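Laccase (PDB 4F7K) probably oxidises phenolic and related substrates one electron at a time and passes the electrons to dioxygen, reducing it to water, as a laccase of the multicopper oxidase family. Local coordinates at residues A112-I120 with L133-R141; R179-N190 with A228-V239. All coordinates share one frame; numbering follows the deposited sequence.

Interaction 1: A112-I120 with L133-R141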
loop_
_atom_site.group_PDB
_atom_site.type_symbol
_atom_site.label_atom_id
_atom_site.label_comp_id
_atom_site.label_asym_id
_atom_site.label_seq_id
_atom_site.Cartn_x
_atom_site.Cartn_y
_atom_site.Cartn_z
ATOM N N ALA A 112 -11.556 -0.486 11.992
ATOM C CA ALA A 112 -11.025 0.329 10.892
ATOM C C ALA A 112 -10.733 -0.502 9.621
ATOM O O ALA A 112 -10.136 0.001 8.631
ATOM C CB ALA A 112 -9.774 1.067 11.367
ATOM N N LYS A 113 -11.134 -1.773 9.634
ATOM C CA LYS A 113 -10.787 -2.654 8.503
ATOM C C LYS A 113 -11.073 -2.012 7.114
ATOM O O LYS A 113 -10.239 -2.062 6.198
ATOM C CB LYS A 113 -11.553 -3.968 8.645
ATOM C CG LYS A 113 -11.438 -4.887 7.463
ATOM C CD LYS A 113 -10.132 -5.607 7.437
ATOM C CE LYS A 113 -10.411 -7.055 6.957
ATOM N NZ LYS A 113 -9.191 -7.796 6.492
ATOM N N GLY A 114 -12.234 -1.382 6.976
ATOM C CA GLY A 114 -12.663 -0.848 5.684
ATOM C C GLY A 114 -12.173 0.545 5.350
ATOM O O GLY A 114 -12.481 1.084 4.272
ATOM N N LEU A 115 -11.429 1.142 6.278
ATOM C CA LEU A 115 -11.100 2.576 6.208
ATOM C C LEU A 115 -9.797 2.737 5.437
ATOM O O LEU A 115 -8.764 3.002 6.003
ATOM C CB LEU A 115 -10.961 3.196 7.611
ATOM C CG LEU A 115 -12.252 3.446 8.415
ATOM C CD1 LEU A 115 -11.970 3.945 9.804
ATOM C CD2 LEU A 115 -13.152 4.440 7.685
ATOM N N TYR A 116 -9.860 2.523 4.132
ATOM C CA TYR A 116 -8.723 2.727 3.291
ATOM C C TYR A 116 -9.221 2.938 1.864
ATOM O O TYR A 116 -10.421 2.699 1.561
ATOM C CB TYR A 116 -7.814 1.506 3.306
ATOM C CG TYR A 116 -8.441 0.307 2.632
ATOM C CD1 TYR A 116 -8.192 0.012 1.294
ATOM C CD2 TYR A 116 -9.316 -0.523 3.348
ATOM C CE1 TYR A 116 -8.759 -1.115 0.704
ATOM C CE2 TYR A 116 -9.917 -1.613 2.768
ATOM C CZ TYR A 116 -9.606 -1.926 1.470
ATOM O OH TYR A 116 -10.186 -3.037 0.937
ATOM N N GLY A 117 -8.277 3.374 1.019
ATOM C CA GLY A 117 -8.459 3.448 -0.408
ATOM C C GLY A 117 -7.142 3.834 -1.098
ATOM O O GLY A 117 -6.107 4.068 -0.434
ATOM N N PRO A 118 -7.180 3.905 -2.429
ATOM C CA PRO A 118 -6.024 4.177 -3.234
ATOM C C PRO A 118 -5.850 5.662 -3.525
ATOM O O PRO A 118 -6.823 6.432 -3.640
ATOM C CB PRO A 118 -6.317 3.406 -4.512
ATOM C CG PRO A 118 -7.812 3.471 -4.627
ATOM C CD PRO A 118 -8.352 3.521 -3.251
ATOM N N LEU A 119 -4.586 6.050 -3.615
ATOM C CA LEU A 119 -4.196 7.398 -3.968
ATOM C C LEU A 119 -3.221 7.302 -5.145
ATOM O O LEU A 119 -2.122 6.782 -4.998
ATOM C CB LEU A 119 -3.546 8.109 -2.764
ATOM C CG LEU A 119 -3.228 9.610 -2.931
ATOM C CD1 LEU A 119 -3.315 10.340 -1.618
ATOM C CD2 LEU A 119 -1.871 9.871 -3.586
ATOM N N ILE A 120 -3.654 7.809 -6.301
ATOM C CA ILE A 120 -2.883 7.782 -7.512
ATOM C C ILE A 120 -2.322 9.174 -7.849
ATOM O O ILE A 120 -3.067 10.148 -8.009
ATOM C CB ILE A 120 -3.696 7.190 -8.690
ATOM C CG1 ILE A 120 -4.321 5.830 -8.315
ATOM C CG2 ILE A 120 -2.808 7.028 -9.909
ATOM C CD1 ILE A 120 -3.309 4.734 -7.907
ATOM N N LEU A 133 -5.856 -0.109 -14.103
ATOM C CA LEU A 133 -6.691 -0.732 -13.061
ATOM C C LEU A 133 -5.948 -0.851 -11.738
ATOM O O LEU A 133 -4.730 -1.065 -11.717
ATOM C CB LEU A 133 -7.186 -2.125 -13.498
ATOM C CG LEU A 133 -7.753 -2.178 -14.928
ATOM C CD1 LEU A 133 -7.869 -3.604 -15.491
ATOM C CD2 LEU A 133 -9.086 -1.413 -15.063
ATOM N N ILE A 134 -6.690 -0.700 -10.640
ATOM C CA ILE A 134 -6.124 -0.788 -9.304
ATOM C C ILE A 134 -6.591 -2.097 -8.686
ATOM O O ILE A 134 -7.777 -2.394 -8.715
ATOM C CB ILE A 134 -6.588 0.422 -8.458
ATOM C CG1 ILE A 134 -5.927 1.719 -8.965
ATOM C CG2 ILE A 134 -6.359 0.194 -6.955
ATOM C CD1 ILE A 134 -6.676 3.002 -8.575
ATOM N N ILE A 135 -5.662 -2.864 -8.113
ATOM C CA ILE A 135 -5.967 -4.175 -7.579
ATOM C C ILE A 135 -5.602 -4.194 -6.109
ATOM O O ILE A 135 -4.403 -4.294 -5.754
ATOM C CB ILE A 135 -5.135 -5.315 -8.262
ATOM C CG1 ILE A 135 -4.926 -5.054 -9.763
ATOM C CG2 ILE A 135 -5.738 -6.691 -7.937
ATOM C CD1 ILE A 135 -6.158 -4.959 -10.556
ATOM N N MET A 136 -6.635 -4.153 -5.268
ATOM C CA MET A 136 -6.465 -4.147 -3.830
ATOM C C MET A 136 -6.745 -5.550 -3.299
ATOM O O MET A 136 -7.870 -6.110 -3.452
ATOM C CB MET A 136 -7.347 -3.066 -3.169
ATOM C CG MET A 136 -6.851 -1.624 -3.449
ATOM S SD MET A 136 -8.161 -0.338 -3.283
ATOM C CE MET A 136 -9.219 -0.629 -4.725
ATOM N N ILE A 137 -5.718 -6.146 -2.722
ATOM C CA ILE A 137 -5.853 -7.500 -2.224
ATOM C C ILE A 137 -5.973 -7.454 -0.709
ATOM O O ILE A 137 -5.185 -6.800 -0.036
ATOM C CB ILE A 137 -4.680 -8.398 -2.681
ATOM C CG1 ILE A 137 -4.553 -8.343 -4.212
ATOM C CG2 ILE A 137 -4.873 -9.838 -2.204
ATOM C CD1 ILE A 137 -3.338 -9.115 -4.802
ATOM N N ASP A 138 -7.001 -8.111 -0.181
ATOM C CA ASP A 138 -7.249 -8.089 1.269
ATOM C C ASP A 138 -7.754 -9.487 1.633
ATOM O O ASP A 138 -8.188 -10.256 0.773
ATOM C CB ASP A 138 -8.305 -7.004 1.567
ATOM C CG ASP A 138 -8.261 -6.459 3.001
ATOM O OD1 ASP A 138 -7.458 -6.976 3.837
ATOM O OD2 ASP A 138 -9.070 -5.486 3.260
ATOM N N ASP A 139 -7.669 -9.866 2.893
ATOM C CA ASP A 139 -8.418 -11.059 3.273
ATOM C C ASP A 139 -9.373 -10.802 4.416
ATOM O O ASP A 139 -9.346 -9.734 5.024
ATOM C CB ASP A 139 -7.502 -12.238 3.511
ATOM C CG ASP A 139 -6.911 -12.211 4.841
ATOM O OD1 ASP A 139 -6.505 -11.090 5.237
ATOM O OD2 ASP A 139 -6.893 -13.288 5.476
ATOM N N TRP A 140 -10.285 -11.731 4.662
ATOM C CA TRP A 140 -11.372 -11.419 5.586
ATOM C C TRP A 140 -11.831 -12.684 6.306
ATOM O O TRP A 140 -11.813 -13.766 5.745
ATOM C CB TRP A 140 -12.620 -10.842 4.888
ATOM C CG TRP A 140 -12.553 -9.490 4.258
ATOM C CD1 TRP A 140 -12.927 -8.288 4.793
ATOM C CD2 TRP A 140 -12.171 -9.231 2.912
ATOM N NE1 TRP A 140 -12.741 -7.271 3.856
ATOM C CE2 TRP A 140 -12.278 -7.844 2.698
ATOM C CE3 TRP A 140 -11.738 -10.050 1.869
ATOM C CZ2 TRP A 140 -11.982 -7.267 1.490
ATOM C CZ3 TRP A 140 -11.448 -9.490 0.681
ATOM C CH2 TRP A 140 -11.546 -8.104 0.486
ATOM N N ARG A 141 -12.251 -12.513 7.542
ATOM C CA ARG A 141 -12.917 -13.585 8.271
ATOM C C ARG A 141 -14.333 -13.092 8.405
ATOM O O ARG A 141 -14.607 -12.130 9.124
ATOM C CB ARG A 141 -12.235 -13.809 9.615
#
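I134 sends its three outer carbons up against P118 and I120. From CB the chain forks: CG2 lands on P118 CB at 4.0 Å, while CG1, anti to the carbonyl carbon, passes near I120 CD1. Beyond it, CD1 reaches I120 CG1 at 3.7 Å, and the two isoleucines meet tip to tip. Next along, M136 brings its sulfur to two partners. SD presses on P118 CD at 3.9 Å and also stands near the plane of the Y116 ring, at its edge, a Met-aromatic contact with the sulfur 5.4 Å from the centroid of the Y116 ring. No backbone bonds join the strands, which run at 148° in two different sheets, and the contact is made by side chains across the join of what are probably the first and second cupredoxin-like domains. At the far end the contact turns polar. D138 faces the Y116 hydroxyl with its carboxylate nearly perpendicular to the ring, OD2 lying 3.6 Å from Y116 OH, and R106 adds a weak, long ion pair to OD2. K113 starts with CG anti to its backbone N (chi1 172°) and bends twice further out. Its CE rests on W140 CD1 at 3.5 Å, NZ hangs over the face of the W140 five-membered ring as a cation-pi partner, and NZ makes a salt bridge to D138 OD1 at 3.3 Å whose hydrogen bond is weak.

Interaction 2: R179-N190 with A228-V239; sequences RRGDRVRLRLIN and APAQRADIIADV
L186 and I235 form one of three hydrogen-bonded pairs, with V184–A237 and L188–A233, that join these neighbouring antiparallel strands inside the six-stranded sheet of the second, probably cupredoxin-like, domain. The backbone bonding is continuous: L186 N gives a nearly straight bond to I235 O, and the pairing runs on past the strands into the type II turns at either end, where G181 N bonds to V239 O, and A230 N to N190 O, the latter 2.7 Å. Apolar contacts fill the face carrying V184, L186 and L188. V184 CG1 touches V239 CG2 at 4.0 Å, and L188 CD2 touches I235 CD1 at 3.9 Å. On the other face I189 CG1 packs against the aliphatic part of R232 at CG (3.5 Å), while the R232 guanidinium goes on to D374. Salt bridges occupy that same face. R183 takes D238 side-on, its guanidinium and the carboxylate nearly coplanar: NE holds D238 OD1 at 2.7 Å and NH2 uses the syn lone pair of D238 OD2. R185 works differently. Its extended chain brings NE and NH2 both to D234 OD2, with the two planes turned 87° apart, and its NH1 pairs with E123. T98 bonds to the other oxygen of that aspartate, D234 OD1. R187 joins this network by a long charge contact to D234, its NE being bridged to D132, and its NH2 lies 3.3 Å above the middle of the R185 guanidinium plane. In the R185 grip, NH2 meets D234 OD2 at 2.8 Å, nearly along the C–O axis.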
loop_
_atom_site.group_PDB
_atom_site.type_symbol
_atom_site.label_atom_id
_atom_site.label_comp_id
_atom_site.label_asym_id
_atom_site.label_seq_id
_atom_site.Cartn_x
_atom_site.Cartn_y
_atom_site.Cartn_z
ATOM N N ARG A 179 -10.000 -6.168 -23.463
ATOM C CA ARG A 179 -9.938 -6.956 -24.706
ATOM C C ARG A 179 -8.611 -7.697 -24.807
ATOM O O ARG A 179 -7.611 -7.251 -24.249
ATOM C CB ARG A 179 -10.145 -6.065 -25.943
ATOM C CG ARG A 179 -11.462 -5.265 -25.953
ATOM C CD ARG A 179 -11.741 -4.635 -27.307
ATOM N NE ARG A 179 -11.054 -3.353 -27.493
ATOM C CZ ARG A 179 -11.107 -2.623 -28.611
ATOM N NH1 ARG A 179 -11.812 -3.037 -29.665
ATOM N NH2 ARG A 179 -10.452 -1.469 -28.687
ATOM N N ARG A 180 -8.614 -8.836 -25.496
ATOM C CA ARG A 180 -7.391 -9.572 -25.805
ATOM C C ARG A 180 -6.537 -8.707 -26.736
ATOM O O ARG A 180 -7.017 -8.245 -27.773
ATOM C CB ARG A 180 -7.760 -10.896 -26.474
ATOM C CG ARG A 180 -6.599 -11.818 -26.815
ATOM C CD ARG A 180 -7.052 -12.861 -27.828
ATOM N NE ARG A 180 -7.087 -12.312 -29.185
ATOM C CZ ARG A 180 -7.745 -12.850 -30.211
ATOM N NH1 ARG A 180 -8.450 -13.963 -30.058
ATOM N NH2 ARG A 180 -7.702 -12.263 -31.397
ATOM N N GLY A 181 -5.284 -8.473 -26.360
ATOM C CA GLY A 181 -4.440 -7.530 -27.090
ATOM C C GLY A 181 -4.377 -6.136 -26.473
ATOM O O GLY A 181 -3.569 -5.314 -26.890
ATOM N N ASP A 182 -5.223 -5.848 -25.485
ATOM C CA ASP A 182 -5.091 -4.594 -24.728
ATOM C C ASP A 182 -3.805 -4.565 -23.929
ATOM O O ASP A 182 -3.320 -5.608 -23.484
ATOM C CB ASP A 182 -6.261 -4.371 -23.770
ATOM C CG ASP A 182 -7.492 -3.824 -24.464
ATOM O OD1 ASP A 182 -7.369 -3.347 -25.612
ATOM O OD2 ASP A 182 -8.589 -3.890 -23.863
ATOM N N ARG A 183 -3.239 -3.377 -23.770
ATOM C CA ARG A 183 -2.134 -3.189 -22.846
ATOM C C ARG A 183 -2.685 -2.647 -21.545
ATOM O O ARG A 183 -3.261 -1.563 -21.530
ATOM C CB ARG A 183 -1.104 -2.209 -23.398
ATOM C CG ARG A 183 0.048 -1.994 -22.416
ATOM C CD ARG A 183 1.303 -1.565 -23.109
ATOM N NE ARG A 183 1.992 -2.688 -23.723
ATOM C CZ ARG A 183 3.170 -2.596 -24.323
ATOM N NH1 ARG A 183 3.794 -1.429 -24.396
ATOM N NH2 ARG A 183 3.722 -3.676 -24.847
ATOM N N VAL A 184 -2.507 -3.389 -20.454
ATOM C CA VAL A 184 -3.026 -2.933 -19.161
ATOM C C VAL A 184 -1.945 -2.538 -18.182
ATOM O O VAL A 184 -0.925 -3.206 -18.081
ATOM C CB VAL A 184 -3.971 -3.971 -18.493
ATOM C CG1 VAL A 184 -5.149 -4.268 -19.396
ATOM C CG2 VAL A 184 -3.213 -5.259 -18.104
ATOM N N ARG A 185 -2.182 -1.446 -17.460
ATOM C CA ARG A 185 -1.438 -1.126 -16.245
ATOM C C ARG A 185 -2.213 -1.665 -15.026
ATOM O O ARG A 185 -3.375 -1.347 -14.848
ATOM C CB ARG A 185 -1.204 0.386 -16.132
ATOM C CG ARG A 185 -0.273 0.782 -14.987
ATOM C CD ARG A 185 -0.040 2.276 -14.959
ATOM N NE ARG A 185 0.930 2.661 -13.925
ATOM C CZ ARG A 185 1.608 3.819 -13.916
ATOM N NH1 ARG A 185 1.400 4.711 -14.875
ATOM N NH2 ARG A 185 2.472 4.101 -12.934
ATOM N N LEU A 186 -1.559 -2.527 -14.250
ATOM C CA LEU A 186 -2.123 -3.153 -13.086
ATOM C C LEU A 186 -1.369 -2.690 -11.827
ATOM O O LEU A 186 -0.195 -3.024 -11.647
ATOM C CB LEU A 186 -2.061 -4.693 -13.232
ATOM C CG LEU A 186 -2.790 -5.305 -14.443
ATOM C CD1 LEU A 186 -2.436 -6.757 -14.595
ATOM C CD2 LEU A 186 -4.302 -5.161 -14.332
ATOM N N ARG A 187 -2.066 -1.911 -10.998
ATOM C CA ARG A 187 -1.559 -1.329 -9.741
ATOM C C ARG A 187 -1.949 -2.171 -8.532
ATOM O O ARG A 187 -3.078 -2.060 -8.012
ATOM C CB ARG A 187 -2.080 0.104 -9.589
ATOM C CG ARG A 187 -1.629 1.049 -10.754
ATOM C CD ARG A 187 -2.218 2.403 -10.522
ATOM N NE ARG A 187 -2.109 3.316 -11.659
ATOM C CZ ARG A 187 -1.281 4.369 -11.709
ATOM N NH1 ARG A 187 -0.442 4.616 -10.706
ATOM N NH2 ARG A 187 -1.287 5.168 -12.782
ATOM N N LEU A 188 -1.021 -3.034 -8.112
ATOM C CA LEU A 188 -1.324 -4.025 -7.110
ATOM C C LEU A 188 -1.006 -3.427 -5.776
ATOM O O LEU A 188 0.066 -2.859 -5.575
ATOM C CB LEU A 188 -0.487 -5.309 -7.284
ATOM C CG LEU A 188 -0.901 -6.374 -8.307
ATOM C CD1 LEU A 188 -1.172 -5.851 -9.707
ATOM C CD2 LEU A 188 0.190 -7.467 -8.350
ATOM N N ILE A 189 -1.944 -3.578 -4.858
ATOM C CA ILE A 189 -1.740 -3.089 -3.532
ATOM C C ILE A 189 -2.169 -4.157 -2.553
ATOM O O ILE A 189 -3.327 -4.606 -2.620
ATOM C CB ILE A 189 -2.575 -1.823 -3.241
ATOM C CG1 ILE A 189 -2.368 -0.766 -4.334
ATOM C CG2 ILE A 189 -2.202 -1.302 -1.860
ATOM C CD1 ILE A 189 -3.293 0.481 -4.228
ATOM N N ASN A 190 -1.262 -4.542 -1.652
ATOM C CA ASN A 190 -1.623 -5.446 -0.556
ATOM C C ASN A 190 -2.171 -4.595 0.584
ATOM O O ASN A 190 -1.382 -3.895 1.256
ATOM C CB ASN A 190 -0.435 -6.315 -0.073
ATOM C CG ASN A 190 -0.834 -7.265 1.097
ATOM O OD1 ASN A 190 -1.941 -7.158 1.634
ATOM N ND2 ASN A 190 0.060 -8.191 1.487
ATOM N N ALA A 228 4.164 -7.907 0.760
ATOM C CA ALA A 228 3.874 -7.839 2.184
ATOM C C ALA A 228 2.807 -6.768 2.444
ATOM O O ALA A 228 2.486 -5.983 1.547
ATOM C CB ALA A 228 5.145 -7.579 3.001
ATOM N N PRO A 229 2.261 -6.718 3.673
ATOM C CA PRO A 229 1.222 -5.730 3.991
ATOM C C PRO A 229 1.627 -4.317 3.571
ATOM O O PRO A 229 2.740 -3.933 3.861
ATOM C CB PRO A 229 1.106 -5.808 5.541
ATOM C CG PRO A 229 1.531 -7.200 5.857
ATOM C CD PRO A 229 2.510 -7.649 4.789
ATOM N N ALA A 230 0.735 -3.581 2.882
ATOM C CA ALA A 230 0.907 -2.146 2.532
ATOM C C ALA A 230 1.830 -1.892 1.339
ATOM O O ALA A 230 1.955 -0.773 0.888
ATOM C CB ALA A 230 1.355 -1.305 3.748
ATOM N N GLN A 231 2.480 -2.938 0.849
ATOM C CA GLN A 231 3.369 -2.878 -0.334
ATOM C C GLN A 231 2.571 -2.832 -1.635
ATOM O O GLN A 231 1.441 -3.357 -1.733
ATOM C CB GLN A 231 4.331 -4.082 -0.351
ATOM C CG GLN A 231 5.443 -3.997 0.724
ATOM C CD GLN A 231 6.532 -5.059 0.554
ATOM O OE1 GLN A 231 6.277 -6.117 -0.000
ATOM N NE2 GLN A 231 7.753 -4.765 1.030
ATOM N N ARG A 232 3.161 -2.178 -2.624
ATOM C CA ARG A 232 2.564 -2.027 -3.943
ATOM C C ARG A 232 3.530 -2.519 -5.005
ATOM O O ARG A 232 4.778 -2.432 -4.833
ATOM C CB ARG A 232 2.270 -0.548 -4.212
ATOM C CG ARG A 232 0.990 -0.057 -3.629
ATOM C CD ARG A 232 1.176 0.603 -2.273
ATOM N NE ARG A 232 1.957 1.819 -2.394
ATOM C CZ ARG A 232 2.966 2.148 -1.599
ATOM N NH1 ARG A 232 3.281 1.374 -0.574
ATOM N NH2 ARG A 232 3.643 3.279 -1.817
ATOM N N ALA A 233 2.979 -3.016 -6.112
ATOM C CA ALA A 233 3.786 -3.217 -7.293
ATOM C C ALA A 233 2.969 -2.784 -8.497
ATOM O O ALA A 233 1.803 -3.129 -8.585
ATOM C CB ALA A 233 4.250 -4.646 -7.441
ATOM N N ASP A 234 3.580 -2.011 -9.395
ATOM C CA ASP A 234 2.948 -1.671 -10.678
ATOM C C ASP A 234 3.378 -2.664 -11.771
ATOM O O ASP A 234 4.544 -2.968 -11.920
ATOM C CB ASP A 234 3.321 -0.236 -11.123
ATOM C CG ASP A 234 2.364 0.825 -10.592
ATOM O OD1 ASP A 234 1.632 0.576 -9.594
ATOM O OD2 ASP A 234 2.320 1.927 -11.186
ATOM N N ILE A 235 2.425 -3.144 -12.550
ATOM C CA ILE A 235 2.707 -4.064 -13.627
ATOM C C ILE A 235 2.145 -3.514 -14.932
ATOM O O ILE A 235 0.989 -3.100 -15.010
ATOM C CB ILE A 235 2.152 -5.468 -13.335
ATOM C CG1 ILE A 235 3.091 -6.184 -12.349
ATOM C CG2 ILE A 235 1.989 -6.290 -14.620
ATOM C CD1 ILE A 235 2.453 -7.158 -11.472
ATOM N N ILE A 236 2.989 -3.476 -15.967
ATOM C CA ILE A 236 2.431 -3.241 -17.265
ATOM C C ILE A 236 2.574 -4.531 -18.049
ATOM O O ILE A 236 3.634 -5.146 -18.067
ATOM C CB ILE A 236 3.078 -2.023 -17.950
ATOM C CG1 ILE A 236 2.647 -0.750 -17.201
ATOM C CG2 ILE A 236 2.690 -1.976 -19.415
ATOM C CD1 ILE A 236 3.582 0.461 -17.467
ATOM N N ALA A 237 1.492 -4.939 -18.692
ATOM C CA ALA A 237 1.478 -6.183 -19.407
ATOM C C ALA A 237 0.439 -6.131 -20.508
ATOM O O ALA A 237 -0.457 -5.277 -20.499
ATOM C CB ALA A 237 1.204 -7.346 -18.447
ATOM N N ASP A 238 0.596 -7.037 -21.473
ATOM C CA ASP A 238 -0.328 -7.175 -22.579
ATOM C C ASP A 238 -1.226 -8.362 -22.293
ATOM O O ASP A 238 -0.767 -9.390 -21.760
ATOM C CB ASP A 238 0.443 -7.419 -23.882
ATOM C CG ASP A 238 1.325 -6.230 -24.287
ATOM O OD1 ASP A 238 0.828 -5.082 -24.329
ATOM O OD2 ASP A 238 2.524 -6.454 -24.576
ATOM N N VAL A 239 -2.499 -8.228 -22.647
ATOM C CA VAL A 239 -3.453 -9.315 -22.472
ATOM C C VAL A 239 -3.235 -10.338 -23.580
ATOM O O VAL A 239 -3.518 -10.058 -24.762
ATOM C CB VAL A 239 -4.892 -8.805 -22.505
ATOM C CG1 VAL A 239 -5.861 -9.956 -22.290
ATOM C CG2 VAL A 239 -5.087 -7.698 -21.459
#

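In the fold
Segment 133-141, on strand 131-140, links the two contacts: one side of it faces 112-120, and one of the strand's edges pairs in parallel with 183-190. The centres of interactions 1 and 2 are about 15 Å apart, yet I135 N lies 2.7 Å from R187 O and I135 O 2.7 Å from I189 N, both probable hydrogen bonds. The two contacts also meet through side chains, with I120 CG2 packed 3.5 Å from R187 NH1. Strand 97-103 borders both, carrying T98 beside D234 and H102 beside Y116; H102 lies in a His-Ser-His sequence like those whose histidines bind copper in related multicopper oxidases. A glycerol, probably from crystallisation, sits about 4 Å from the P118 side chain.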